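Local coordinates for protein N-acetylneuraminic acid (Sialic acid) synthetase (Leptospira borgpetersenii serovar Hardjo-bovis, PDB 6NCS) that probably condenses N-acetylmannosamine or its 6-phosphate with phosphoenolpyruvate to make sialic acid or its 9-phosphate, and binds a manganese ion, at residues 124-129 against 138-143; 60-65 against 114-119; 174-179 against 225-230; 38-43 against 89-94. One frame throughout, in Å; residues are numbered along the deposited sequence. Where two conformers were deposited one is given.

Contact 1 (124-129 against 138-143)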
loop_
_atom_site.group_PDB
_atom_site.type_symbol
_atom_site.label_atom_id
_atom_site.label_comp_id
_atom_site.label_asym_id
_atom_site.label_seq_id
_atom_site.Cartn_x
_atom_site.Cartn_y
_atom_site.Cartn_z
ATOM N N LEU A 124 -0.337 26.881 -2.775
ATOM C CA LEU A 124 -1.709 26.976 -3.255
ATOM C C LEU A 124 -2.264 25.576 -3.490
ATOM O O LEU A 124 -1.581 24.712 -4.050
ATOM C CB LEU A 124 -1.789 27.771 -4.568
ATOM C CG LEU A 124 -1.294 29.214 -4.596
ATOM C CD1 LEU A 124 -1.208 29.683 -6.036
ATOM C CD2 LEU A 124 -2.242 30.101 -3.804
ATOM N N LYS A 125 -3.507 25.349 -3.077
ATOM C CA LYS A 125 -4.231 24.148 -3.465
ATOM C C LYS A 125 -5.200 24.500 -4.584
ATOM O O LYS A 125 -5.863 25.533 -4.521
ATOM C CB LYS A 125 -5.010 23.571 -2.277
ATOM C CG LYS A 125 -5.946 22.433 -2.633
ATOM C CD LYS A 125 -5.186 21.172 -2.936
ATOM C CE LYS A 125 -6.096 20.130 -3.579
ATOM N NZ LYS A 125 -7.195 19.697 -2.669
ATOM N N ILE A 126 -5.288 23.643 -5.604
ATOM C CA ILE A 126 -6.286 23.795 -6.659
ATOM C C ILE A 126 -7.226 22.604 -6.579
ATOM O O ILE A 126 -6.779 21.447 -6.633
ATOM C CB ILE A 126 -5.657 23.900 -8.055
ATOM C CG1 ILE A 126 -4.725 25.109 -8.139
ATOM C CG2 ILE A 126 -6.751 24.002 -9.116
ATOM C CD1 ILE A 126 -5.424 26.438 -7.979
ATOM N N ALA A 127 -8.524 22.891 -6.464
ATOM C CA ALA A 127 -9.546 21.881 -6.247
ATOM C C ALA A 127 -9.718 20.992 -7.473
ATOM O O ALA A 127 -9.406 21.381 -8.597
ATOM C CB ALA A 127 -10.876 22.553 -5.906
ATOM N N SER A 128 -10.249 19.780 -7.240
ATOM C CA SER A 128 -10.453 18.838 -8.339
ATOM C C SER A 128 -11.325 19.440 -9.429
ATOM O O SER A 128 -11.040 19.279 -10.621
ATOM C CB SER A 128 -11.083 17.542 -7.832
ATOM O OG SER A 128 -10.199 16.841 -6.966
ATOM N N CYS A 129 -12.393 20.138 -9.038
ATOM C CA CYS A 129 -13.307 20.718 -10.012
ATOM C C CYS A 129 -12.645 21.756 -10.905
ATOM O O CYS A 129 -13.253 22.164 -11.902
ATOM C CB CYS A 129 -14.493 21.358 -9.290
ATOM S SG CYS A 129 -14.027 22.810 -8.296
ATOM N N GLU A 138 -3.256 28.494 -15.003
ATOM C CA GLU A 138 -2.180 29.326 -15.524
ATOM C C GLU A 138 -1.783 30.400 -14.516
ATOM O O GLU A 138 -0.601 30.736 -14.392
ATOM C CB GLU A 138 -2.601 29.953 -16.858
ATOM C CG GLU A 138 -2.533 28.969 -18.028
ATOM C CD GLU A 138 -3.018 29.566 -19.339
ATOM O OE1 GLU A 138 -3.796 30.546 -19.306
ATOM O OE2 GLU A 138 -2.626 29.048 -20.407
ATOM N N ALA A 139 -2.753 30.950 -13.786
ATOM C CA ALA A 139 -2.410 31.951 -12.779
ATOM C C ALA A 139 -1.649 31.321 -11.620
ATOM O O ALA A 139 -0.725 31.931 -11.068
ATOM C CB ALA A 139 -3.669 32.648 -12.272
ATOM N N ALA A 140 -2.035 30.107 -11.226
ATOM C CA ALA A 140 -1.301 29.407 -10.180
ATOM C C ALA A 140 0.126 29.094 -10.622
ATOM O O ALA A 140 1.077 29.266 -9.849
ATOM C CB ALA A 140 -2.038 28.127 -9.796
ATOM N N ALA A 141 0.294 28.637 -11.863
ATOM C CA ALA A 141 1.635 28.342 -12.362
ATOM C C ALA A 141 2.489 29.603 -12.432
ATOM O O ALA A 141 3.683 29.568 -12.109
ATOM C CB ALA A 141 1.542 27.673 -13.733
ATOM N N ASP A 142 1.901 30.727 -12.868
ATOM C CA ASP A 142 2.639 31.982 -12.992
ATOM C C ASP A 142 3.029 32.576 -11.645
ATOM O O ASP A 142 3.934 33.417 -11.591
ATOM C CB ASP A 142 1.807 33.014 -13.757
ATOM C CG ASP A 142 1.555 32.610 -15.192
ATOM O OD1 ASP A 142 2.203 31.648 -15.657
ATOM O OD2 ASP A 142 0.700 33.245 -15.851
ATOM N N SER A 143 2.356 32.173 -10.569
ATOM C CA SER A 143 2.598 32.774 -9.261
ATOM C C SER A 143 3.963 32.398 -8.705
ATOM O O SER A 143 4.503 33.116 -7.856
ATOM C CB SER A 143 1.509 32.344 -8.275
ATOM O OG SER A 143 1.659 30.969 -7.957
#

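Contact 2 (60-65 against 114-119)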
loop_
_atom_site.group_PDB
_atom_site.type_symbol
_atom_site.label_atom_id
_atom_site.label_comp_id
_atom_site.label_asym_id
_atom_site.label_seq_id
_atom_site.Cartn_x
_atom_site.Cartn_y
_atom_site.Cartn_z
ATOM N N PHE A 60 -7.850 26.197 4.086
ATOM C CA PHE A 60 -9.149 26.861 4.016
ATOM C C PHE A 60 -9.520 27.054 2.543
ATOM O O PHE A 60 -8.801 26.614 1.644
ATOM C CB PHE A 60 -9.118 28.179 4.817
ATOM C CG PHE A 60 -9.011 27.971 6.315
ATOM C CD1 PHE A 60 -10.149 27.921 7.107
ATOM C CD2 PHE A 60 -7.773 27.790 6.922
ATOM C CE1 PHE A 60 -10.060 27.704 8.488
ATOM C CE2 PHE A 60 -7.669 27.574 8.298
ATOM C CZ PHE A 60 -8.815 27.536 9.082
ATOM N N GLN A 61 -10.677 27.663 2.283
ATOM C CA GLN A 61 -11.146 27.892 0.918
ATOM C C GLN A 61 -11.427 29.373 0.721
ATOM O O GLN A 61 -12.097 29.992 1.554
ATOM C CB GLN A 61 -12.408 27.079 0.599
ATOM C CG GLN A 61 -12.137 25.571 0.596
ATOM C CD GLN A 61 -13.364 24.733 0.300
ATOM O OE1 GLN A 61 -14.379 25.231 -0.181
ATOM N NE2 GLN A 61 -13.277 23.442 0.613
ATOM N N ALA A 62 -10.929 29.921 -0.387
ATOM C CA ALA A 62 -11.039 31.344 -0.712
ATOM C C ALA A 62 -11.825 31.477 -2.011
ATOM O O ALA A 62 -11.308 31.167 -3.093
ATOM C CB ALA A 62 -9.652 31.978 -0.838
ATOM N N TYR A 63 -13.074 31.940 -1.916
ATOM C CA TYR A 63 -13.969 31.847 -3.060
ATOM C C TYR A 63 -15.025 32.933 -2.976
ATOM O O TYR A 63 -15.269 33.514 -1.913
ATOM C CB TYR A 63 -14.664 30.477 -3.121
ATOM C CG TYR A 63 -15.537 30.260 -1.911
ATOM C CD1 TYR A 63 -14.983 29.885 -0.694
ATOM C CD2 TYR A 63 -16.910 30.476 -1.970
ATOM C CE1 TYR A 63 -15.777 29.731 0.433
ATOM C CE2 TYR A 63 -17.707 30.319 -0.852
ATOM C CZ TYR A 63 -17.134 29.940 0.342
ATOM O OH TYR A 63 -17.925 29.787 1.457
ATOM N N ASN A 64 -15.649 33.189 -4.119
ATOM C CA ASN A 64 -16.899 33.932 -4.202
ATOM C C ASN A 64 -18.007 32.946 -4.552
ATOM O O ASN A 64 -17.891 32.200 -5.533
ATOM C CB ASN A 64 -16.804 35.043 -5.251
ATOM C CG ASN A 64 -18.144 35.701 -5.529
ATOM O OD1 ASN A 64 -18.824 35.364 -6.496
ATOM N ND2 ASN A 64 -18.526 36.651 -4.676
ATOM N N SER A 65 -19.068 32.928 -3.739
ATOM C CA SER A 65 -20.115 31.916 -3.882
ATOM C C SER A 65 -20.734 31.932 -5.276
ATOM O O SER A 65 -20.898 30.879 -5.906
ATOM C CB SER A 65 -21.197 32.132 -2.822
ATOM O OG SER A 65 -20.653 32.039 -1.515
ATOM N N ASN A 114 -4.712 35.961 -6.087
ATOM C CA ASN A 114 -3.852 37.125 -5.896
ATOM C C ASN A 114 -3.835 37.552 -4.436
ATOM O O ASN A 114 -2.784 37.930 -3.902
ATOM C CB ASN A 114 -4.321 38.286 -6.775
ATOM C CG ASN A 114 -4.078 38.039 -8.249
ATOM O OD1 ASN A 114 -3.255 37.209 -8.617
ATOM N ND2 ASN A 114 -4.786 38.781 -9.105
ATOM N N MET A 115 -4.994 37.497 -3.775
ATOM C CA MET A 115 -5.064 37.876 -2.370
ATOM C C MET A 115 -4.225 36.938 -1.517
ATOM O O MET A 115 -3.518 37.379 -0.604
ATOM C CB MET A 115 -6.521 37.881 -1.903
ATOM C CG MET A 115 -6.714 38.127 -0.412
ATOM S SD MET A 115 -6.645 36.645 0.621
ATOM C CE MET A 115 -7.938 35.632 -0.114
ATOM N N LEU A 116 -4.294 35.639 -1.800
ATOM C CA LEU A 116 -3.527 34.686 -1.015
ATOM C C LEU A 116 -2.031 34.915 -1.186
ATOM O O LEU A 116 -1.275 34.870 -0.208
ATOM C CB LEU A 116 -3.920 33.260 -1.397
ATOM C CG LEU A 116 -5.338 32.818 -1.010
ATOM C CD1 LEU A 116 -5.643 31.439 -1.606
ATOM C CD2 LEU A 116 -5.520 32.781 0.516
ATOM N N LYS A 117 -1.582 35.196 -2.412
ATOM C CA LYS A 117 -0.164 35.483 -2.606
ATOM C C LYS A 117 0.239 36.757 -1.880
ATOM O O LYS A 117 1.342 36.842 -1.320
ATOM C CB LYS A 117 0.165 35.592 -4.094
ATOM C CG LYS A 117 1.645 35.844 -4.348
ATOM C CD LYS A 117 1.987 35.803 -5.814
ATOM C CE LYS A 117 3.486 35.940 -6.016
ATOM N NZ LYS A 117 3.823 36.007 -7.459
ATOM N N GLU A 118 -0.645 37.756 -1.872
ATOM C CA GLU A 118 -0.320 39.036 -1.246
ATOM C C GLU A 118 -0.156 38.897 0.262
ATOM O O GLU A 118 0.689 39.572 0.862
ATOM C CB GLU A 118 -1.395 40.073 -1.570
ATOM N N ILE A 119 -0.961 38.040 0.904
ATOM C CA ILE A 119 -0.803 37.864 2.347
ATOM C C ILE A 119 0.331 36.914 2.672
ATOM O O ILE A 119 0.586 36.648 3.852
ATOM C CB ILE A 119 -2.097 37.382 3.034
ATOM C CG1 ILE A 119 -2.445 35.954 2.632
ATOM C CG2 ILE A 119 -3.261 38.320 2.710
ATOM C CD1 ILE A 119 -3.525 35.352 3.514
#

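Contact 3 (174-179 against 225-230)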
loop_
_atom_site.group_PDB
_atom_site.type_symbol
_atom_site.label_atom_id
_atom_site.label_comp_id
_atom_site.label_asym_id
_atom_site.label_seq_id
_atom_site.Cartn_x
_atom_site.Cartn_y
_atom_site.Cartn_z
ATOM N N ILE A 174 2.764 19.345 -6.881
ATOM C CA ILE A 174 2.346 18.120 -6.207
ATOM C C ILE A 174 0.981 17.735 -6.762
ATOM O O ILE A 174 0.106 18.593 -6.915
ATOM C CB ILE A 174 2.279 18.341 -4.682
ATOM C CG1 ILE A 174 3.682 18.619 -4.143
ATOM C CG2 ILE A 174 1.596 17.174 -3.960
ATOM C CD1 ILE A 174 3.690 19.356 -2.815
ATOM N N LEU A 175 0.783 16.447 -7.048
ATOM C CA LEU A 175 -0.495 15.967 -7.562
ATOM C C LEU A 175 -1.113 14.989 -6.569
ATOM O O LEU A 175 -0.433 14.072 -6.106
ATOM C CB LEU A 175 -0.291 15.297 -8.913
ATOM C CG LEU A 175 -1.505 14.783 -9.667
ATOM C CD1 LEU A 175 -2.389 15.977 -10.029
ATOM C CD2 LEU A 175 -1.050 14.071 -10.939
ATOM N N LEU A 176 -2.391 15.178 -6.238
ATOM C CA LEU A 176 -3.094 14.270 -5.335
ATOM C C LEU A 176 -4.111 13.436 -6.108
ATOM O O LEU A 176 -5.002 13.985 -6.764
ATOM C CB LEU A 176 -3.810 15.031 -4.220
ATOM C CG LEU A 176 -2.987 16.018 -3.394
ATOM C CD1 LEU A 176 -3.882 16.665 -2.306
ATOM C CD2 LEU A 176 -1.790 15.326 -2.779
ATOM N N HIS A 177 -3.996 12.118 -6.008
ATOM C CA HIS A 177 -5.115 11.268 -6.391
ATOM C C HIS A 177 -6.320 11.595 -5.516
ATOM O O HIS A 177 -6.184 11.940 -4.341
ATOM C CB HIS A 177 -4.750 9.783 -6.260
ATOM C CG HIS A 177 -5.909 8.874 -6.513
ATOM N ND1 HIS A 177 -6.678 8.959 -7.652
ATOM C CD2 HIS A 177 -6.464 7.898 -5.757
ATOM C CE1 HIS A 177 -7.652 8.068 -7.596
ATOM N NE2 HIS A 177 -7.546 7.410 -6.453
ATOM N N CYS A 178 -7.509 11.513 -6.103
ATOM C CA CYS A 178 -8.719 12.005 -5.467
ATOM C C CYS A 178 -9.894 11.443 -6.248
ATOM O O CYS A 178 -9.788 11.217 -7.457
ATOM C CB CYS A 178 -8.751 13.548 -5.471
ATOM S SG CYS A 178 -10.166 14.273 -4.623
ATOM N N VAL A 179 -10.998 11.188 -5.551
ATOM C CA VAL A 179 -12.235 10.745 -6.179
ATOM C C VAL A 179 -13.337 11.694 -5.734
ATOM O O VAL A 179 -13.650 11.760 -4.539
ATOM C CB VAL A 179 -12.592 9.292 -5.814
ATOM C CG1 VAL A 179 -13.908 8.875 -6.469
ATOM C CG2 VAL A 179 -11.458 8.367 -6.211
ATOM N N ALA A 225 1.188 7.000 -1.061
ATOM C CA ALA A 225 0.916 8.436 -0.958
ATOM C C ALA A 225 1.971 9.148 -0.119
ATOM O O ALA A 225 2.350 8.679 0.958
ATOM C CB ALA A 225 -0.466 8.665 -0.358
ATOM N N GLU A 226 2.437 10.296 -0.612
ATOM C CA GLU A 226 3.429 11.112 0.079
ATOM C C GLU A 226 2.821 12.350 0.718
ATOM O O GLU A 226 3.511 13.061 1.464
ATOM C CB GLU A 226 4.534 11.511 -0.906
ATOM C CG GLU A 226 5.032 10.326 -1.735
ATOM C CD GLU A 226 6.070 10.710 -2.770
ATOM O OE1 GLU A 226 5.747 10.708 -3.984
ATOM O OE2 GLU A 226 7.210 11.019 -2.366
ATOM N N ILE A 227 1.554 12.623 0.435
ATOM C CA ILE A 227 0.788 13.710 1.017
ATOM C C ILE A 227 -0.592 13.132 1.273
ATOM O O ILE A 227 -1.089 12.349 0.458
ATOM C CB ILE A 227 0.692 14.929 0.068
ATOM C CG1 ILE A 227 2.072 15.465 -0.305
ATOM C CG2 ILE A 227 -0.163 16.035 0.692
ATOM C CD1 ILE A 227 2.684 14.810 -1.569
ATOM N N ILE A 228 -1.200 13.486 2.403
ATOM C CA ILE A 228 -2.570 13.085 2.707
ATOM C C ILE A 228 -3.362 14.336 3.036
ATOM O O ILE A 228 -2.940 15.138 3.883
ATOM C CB ILE A 228 -2.649 12.090 3.880
ATOM C CG1 ILE A 228 -2.020 10.748 3.499
ATOM C CG2 ILE A 228 -4.103 11.902 4.316
ATOM C CD1 ILE A 228 -2.875 9.929 2.504
ATOM N N GLU A 229 -4.511 14.496 2.379
ATOM C CA GLU A 229 -5.461 15.548 2.701
ATOM C C GLU A 229 -6.736 14.890 3.216
ATOM O O GLU A 229 -7.225 13.927 2.617
ATOM C CB GLU A 229 -5.753 16.420 1.474
ATOM C CG GLU A 229 -6.662 17.592 1.775
ATOM C CD GLU A 229 -6.916 18.455 0.554
ATOM O OE1 GLU A 229 -8.068 18.502 0.082
ATOM O OE2 GLU A 229 -5.959 19.080 0.061
ATOM N N LYS A 230 -7.257 15.391 4.331
ATOM C CA LYS A 230 -8.442 14.817 4.962
ATOM C C LYS A 230 -9.314 15.947 5.477
ATOM O O LYS A 230 -8.814 16.845 6.159
ATOM C CB LYS A 230 -8.035 13.878 6.110
ATOM C CG LYS A 230 -9.178 13.331 6.958
ATOM C CD LYS A 230 -10.025 12.317 6.206
ATOM C CE LYS A 230 -11.350 12.067 6.935
ATOM N NZ LYS A 230 -12.246 11.146 6.148
#

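Contact 4 (38-43 against 89-94)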
loop_
_atom_site.group_PDB
_atom_site.type_symbol
_atom_site.label_atom_id
_atom_site.label_comp_id
_atom_site.label_asym_id
_atom_site.label_seq_id
_atom_site.Cartn_x
_atom_site.Cartn_y
_atom_site.Cartn_z
ATOM N N GLY A 38 -18.162 30.077 8.397
ATOM C CA GLY A 38 -17.926 31.504 8.469
ATOM C C GLY A 38 -17.749 32.042 9.869
ATOM O O GLY A 38 -17.664 33.266 10.038
ATOM N N ASP A 39 -17.730 31.173 10.876
ATOM C CA ASP A 39 -17.500 31.565 12.264
ATOM C C ASP A 39 -15.997 31.698 12.457
ATOM O O ASP A 39 -15.283 30.697 12.439
ATOM C CB ASP A 39 -18.100 30.517 13.202
ATOM C CG ASP A 39 -17.949 30.868 14.679
ATOM O OD1 ASP A 39 -17.041 31.642 15.057
ATOM O OD2 ASP A 39 -18.745 30.340 15.479
ATOM N N LEU A 40 -15.510 32.934 12.627
ATOM C CA LEU A 40 -14.066 33.139 12.702
ATOM C C LEU A 40 -13.474 32.491 13.947
ATOM O O LEU A 40 -12.393 31.896 13.885
ATOM C CB LEU A 40 -13.737 34.632 12.673
ATOM C CG LEU A 40 -12.250 35.001 12.706
ATOM C CD1 LEU A 40 -11.509 34.337 11.576
ATOM C CD2 LEU A 40 -12.094 36.518 12.622
ATOM N N ASN A 41 -14.152 32.616 15.090
ATOM C CA ASN A 41 -13.643 31.992 16.310
ATOM C C ASN A 41 -13.594 30.483 16.186
ATOM O O ASN A 41 -12.703 29.841 16.756
ATOM C CB ASN A 41 -14.495 32.396 17.509
ATOM C CG ASN A 41 -14.286 33.832 17.890
ATOM O OD1 ASN A 41 -13.278 34.430 17.516
ATOM N ND2 ASN A 41 -15.235 34.406 18.624
ATOM N N LEU A 42 -14.536 29.894 15.450
ATOM C CA LEU A 42 -14.497 28.453 15.242
ATOM C C LEU A 42 -13.324 28.067 14.354
ATOM O O LEU A 42 -12.643 27.065 14.613
ATOM C CB LEU A 42 -15.821 27.972 14.644
ATOM C CG LEU A 42 -15.955 26.467 14.412
ATOM C CD1 LEU A 42 -15.611 25.683 15.679
ATOM C CD2 LEU A 42 -17.382 26.133 13.950
ATOM N N ALA A 43 -13.065 28.858 13.309
ATOM C CA ALA A 43 -11.912 28.593 12.455
ATOM C C ALA A 43 -10.611 28.688 13.242
ATOM O O ALA A 43 -9.698 27.886 13.033
ATOM C CB ALA A 43 -11.899 29.565 11.271
ATOM N N PHE A 89 -8.400 35.859 6.689
ATOM C CA PHE A 89 -7.299 34.966 6.346
ATOM C C PHE A 89 -5.996 35.427 6.988
ATOM O O PHE A 89 -5.155 34.594 7.352
ATOM C CB PHE A 89 -7.160 34.874 4.828
ATOM C CG PHE A 89 -8.225 34.017 4.167
ATOM C CD1 PHE A 89 -8.494 32.732 4.630
ATOM C CD2 PHE A 89 -8.956 34.499 3.091
ATOM C CE1 PHE A 89 -9.467 31.939 4.020
ATOM C CE2 PHE A 89 -9.930 33.709 2.482
ATOM C CZ PHE A 89 -10.181 32.433 2.948
ATOM N N LEU A 90 -5.819 36.741 7.156
ATOM C CA LEU A 90 -4.641 37.240 7.861
ATOM C C LEU A 90 -4.635 36.803 9.321
ATOM O O LEU A 90 -3.590 36.413 9.852
ATOM C CB LEU A 90 -4.567 38.762 7.774
ATOM C CG LEU A 90 -3.941 39.382 6.524
ATOM C CD1 LEU A 90 -4.108 40.884 6.550
ATOM C CD2 LEU A 90 -2.462 38.997 6.414
ATOM N N LEU A 91 -5.791 36.875 9.988
ATOM C CA LEU A 91 -5.888 36.402 11.367
ATOM C C LEU A 91 -5.668 34.895 11.459
ATOM O O LEU A 91 -5.028 34.414 12.399
ATOM C CB LEU A 91 -7.249 36.768 11.947
ATOM C CG LEU A 91 -7.478 38.260 12.166
ATOM C CD1 LEU A 91 -8.931 38.533 12.525
ATOM C CD2 LEU A 91 -6.540 38.740 13.257
ATOM N N LEU A 92 -6.203 34.133 10.502
ATOM C CA LEU A 92 -5.990 32.688 10.500
ATOM C C LEU A 92 -4.533 32.335 10.218
ATOM O O LEU A 92 -3.978 31.423 10.843
ATOM C CB LEU A 92 -6.902 32.017 9.476
ATOM C CG LEU A 92 -8.404 32.177 9.754
ATOM C CD1 LEU A 92 -9.215 31.568 8.607
ATOM C CD2 LEU A 92 -8.790 31.541 11.080
ATOM N N LYS A 93 -3.894 33.043 9.285
ATOM C CA LYS A 93 -2.477 32.805 9.034
ATOM C C LYS A 93 -1.637 33.124 10.270
ATOM O O LYS A 93 -0.679 32.403 10.588
ATOM C CB LYS A 93 -2.020 33.635 7.833
ATOM C CG LYS A 93 -0.584 33.387 7.395
ATOM C CD LYS A 93 -0.340 33.994 6.016
ATOM C CE LYS A 93 1.124 33.892 5.595
ATOM N NZ LYS A 93 1.994 34.824 6.353
ATOM N N GLU A 94 -1.997 34.188 10.990
ATOM C CA GLU A 94 -1.235 34.579 12.172
ATOM C C GLU A 94 -1.360 33.537 13.277
ATOM O O GLU A 94 -0.361 33.167 13.907
ATOM C CB GLU A 94 -1.705 35.948 12.666
ATOM C CG GLU A 94 -1.394 36.231 14.135
ATOM C CD GLU A 94 -1.991 37.545 14.625
ATOM O OE1 GLU A 94 -1.302 38.584 14.544
ATOM O OE2 GLU A 94 -3.154 37.538 15.084
#

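Contact 1 (124-129 against 138-143)
In the beta-alpha-beta unit formed by strand 123-126, helix 134-143 and strand 146-150, the outward-facing side of the strand meets the helix through Leu124 and Ile126, which close on Ala140. The methyl CB of Ala140 takes CD1 of both residues, each at 4.2 Å, so one small residue on the helix serves two branched ones on the strand. In Ile126 the CG1 branch lies anti to the carbonyl carbon (chi1 -60°), and a second turn (chi2 -64°) brings its CD1 to the helix. CD1 of Leu124 also lies 3.7 Å from OG of Ser143, a carbon against a hydroxyl. That hydroxyl is already engaged: Ser143 OG donates to Ala140 O at 2.6 Å, tilted from the carbonyl plane, and is also bonded to the backbone N of Leu145. Ala140 O accepts from Ser143 N as well, on the same face. The axes run nearly antiparallel, 159° apart, as the chain's return after the strand requires. Leu124 and Ile126 pair through their backbones with strand 146-150, while Phe166 of helix 156-168 packs on Ala140 and Lys125 contacts Phe104 and Thr106 of strand 102-107.

Contact 2 (60-65 against 114-119)
Ala62 is the residue through which 60-65 touches helix 110-118, and the approach to it along the strand is best followed from Phe60. Phe60, on the same outer side of the strand, packs on Ala43 and Ile47 of helix 40-52. At Gln61 the side chain points away from helix 110-118. Ala62 then turns its methyl toward the helix. CB lies 4.1 Å from CE of Met115 and equally 4.1 Å from CD1 of Leu116, so two consecutive helical residues converge on a single methyl group. The bond from CA to CB of Ala62 aims between these two partners: CE of Met115 and CD1 of Leu116 stand 5.0 Å from each other, one to each side of that line, and the alanine methyl faces the gap between them. They get there differently. Met115 starts with CG anti to the backbone N (chi1 174°) and then bends at both chi2 and chi3, which brings its terminal methyl round to the strand; Leu116 uses one branch of its fork. Phe89 of helix 86-98 packs against both Ala62 and Met115. Beyond the strand, Asn64 caps the start of helix 65-69. Backbone bonds from Phe60 and Ala62 join the strand to strand 102-107. An inner parallel strand covered by outer helices through small and aliphatic side chains is the arrangement of a TIM barrel, the fold of the NeuB family.

Contact 3 (174-179 against 225-230)
Ile227 and Glu229 reach from strand 227-231 across to Ile174 and Leu176 of strand 173-178. Ile227 points toward 174-179 and uses both its branches. The longer one ends in CD1, 3.5 Å from CG2 of Ile174, a snug approach for two methyl groups; the two side chains cross obliquely. The stem and short branch go to Leu176, whose CD2 lies 3.8 Å from CB and 3.9 Å from CG2 of Ile227, at about a right angle to it. With chi1 at -58°, CG1 lies beside the backbone N and CG2 beside the carbonyl carbon, which separates the two branches between their two partners. Ile228 faces the other way, onto Pro217, Ala220 and Val221 of helix 215-222. Glu229 turns inward again, extended beyond CG, and its OE2 comes to 4.0 Å from CD1 of Leu176. Its polar end is held elsewhere, by a salt bridge from OE2 to Lys125 NZ, and it stands about 4 Å (nearest atoms) from the bound manganese, which His210 and His231 ligate. No backbone bond joins the two strands, whose axes are 8.3 Å apart at an angle of 53°: strand 205-209 lies between them in the sheet, and Ile227, Leu176 and Ile174 meet in the barrel interior, with Ile148 of strand 146-150 also against Ile174 and Leu176.

Contact 4 (38-43 against 89-94)
Leu40, in the first turn of helix 40-52, makes two of the three contacts with helix 86-98. Its CB leaves the helix neither toward nor away from 89-94, but CG is anti to the backbone N (chi1 -178°), and this carries the fork across to the other helix. From CG the two branches part. CD1 meets Leu92, 3.9 Å from its CD2 and 4.2 Å from its CG, the two leucines sliding past each other in opposite directions. CD2 goes instead to Leu91, 3.8 Å from its CD1, with the side chains crossing at about a right angle. Leu40 is thereby fitted against two consecutive leucines, one branch to each.

One turn further on, Ala43 points its methyl at the same partner: CB is 3.7 Å from CD2 of Leu92. That single methyl of Leu92 therefore touches both Leu40 and Ala43. Leu91 lies at the exposed margin, whereas Leu92 and Ala43 are buried, so the contact runs from the surface inward.

The start of helix 40-52 is fixed by Asp39, its N-cap residue. OD1 accepts from Leu42 N at 3.1 Å with an angle of 155° at the hydrogen, and the N-H arrives from above the carboxylate plane.

Both helices pack on strand 57-62, through Phe60, which meets Ala43 and Leu92 from the barrel side; Leu92 also touches Phe103 of strand 102-107, and further packs on Leu44 and Ile47 within helix 40-52.

How the contacts relate
The four contacts sample successive layers of one TIM barrel. Contact 3 lies inside it, its centre about 5 Å from the chain's centre; contacts 1 and 2 join strands to outer helices, and contact 4 joins two outer helices, its centre about 20 Å from the chain's centre. Contacts 1 and 2, with centres 11 Å apart, are linked by consecutive helix 110-118 and strand 123-126, and Lys117 NZ probably bonds to Ser143 O. Contacts 2 and 4 interleave along the chain and meet at Phe89. Contact 1 follows both, and contact 3 comes last. Contacts 1 and 3 touch through Lys125 and Glu229, close to the manganese site.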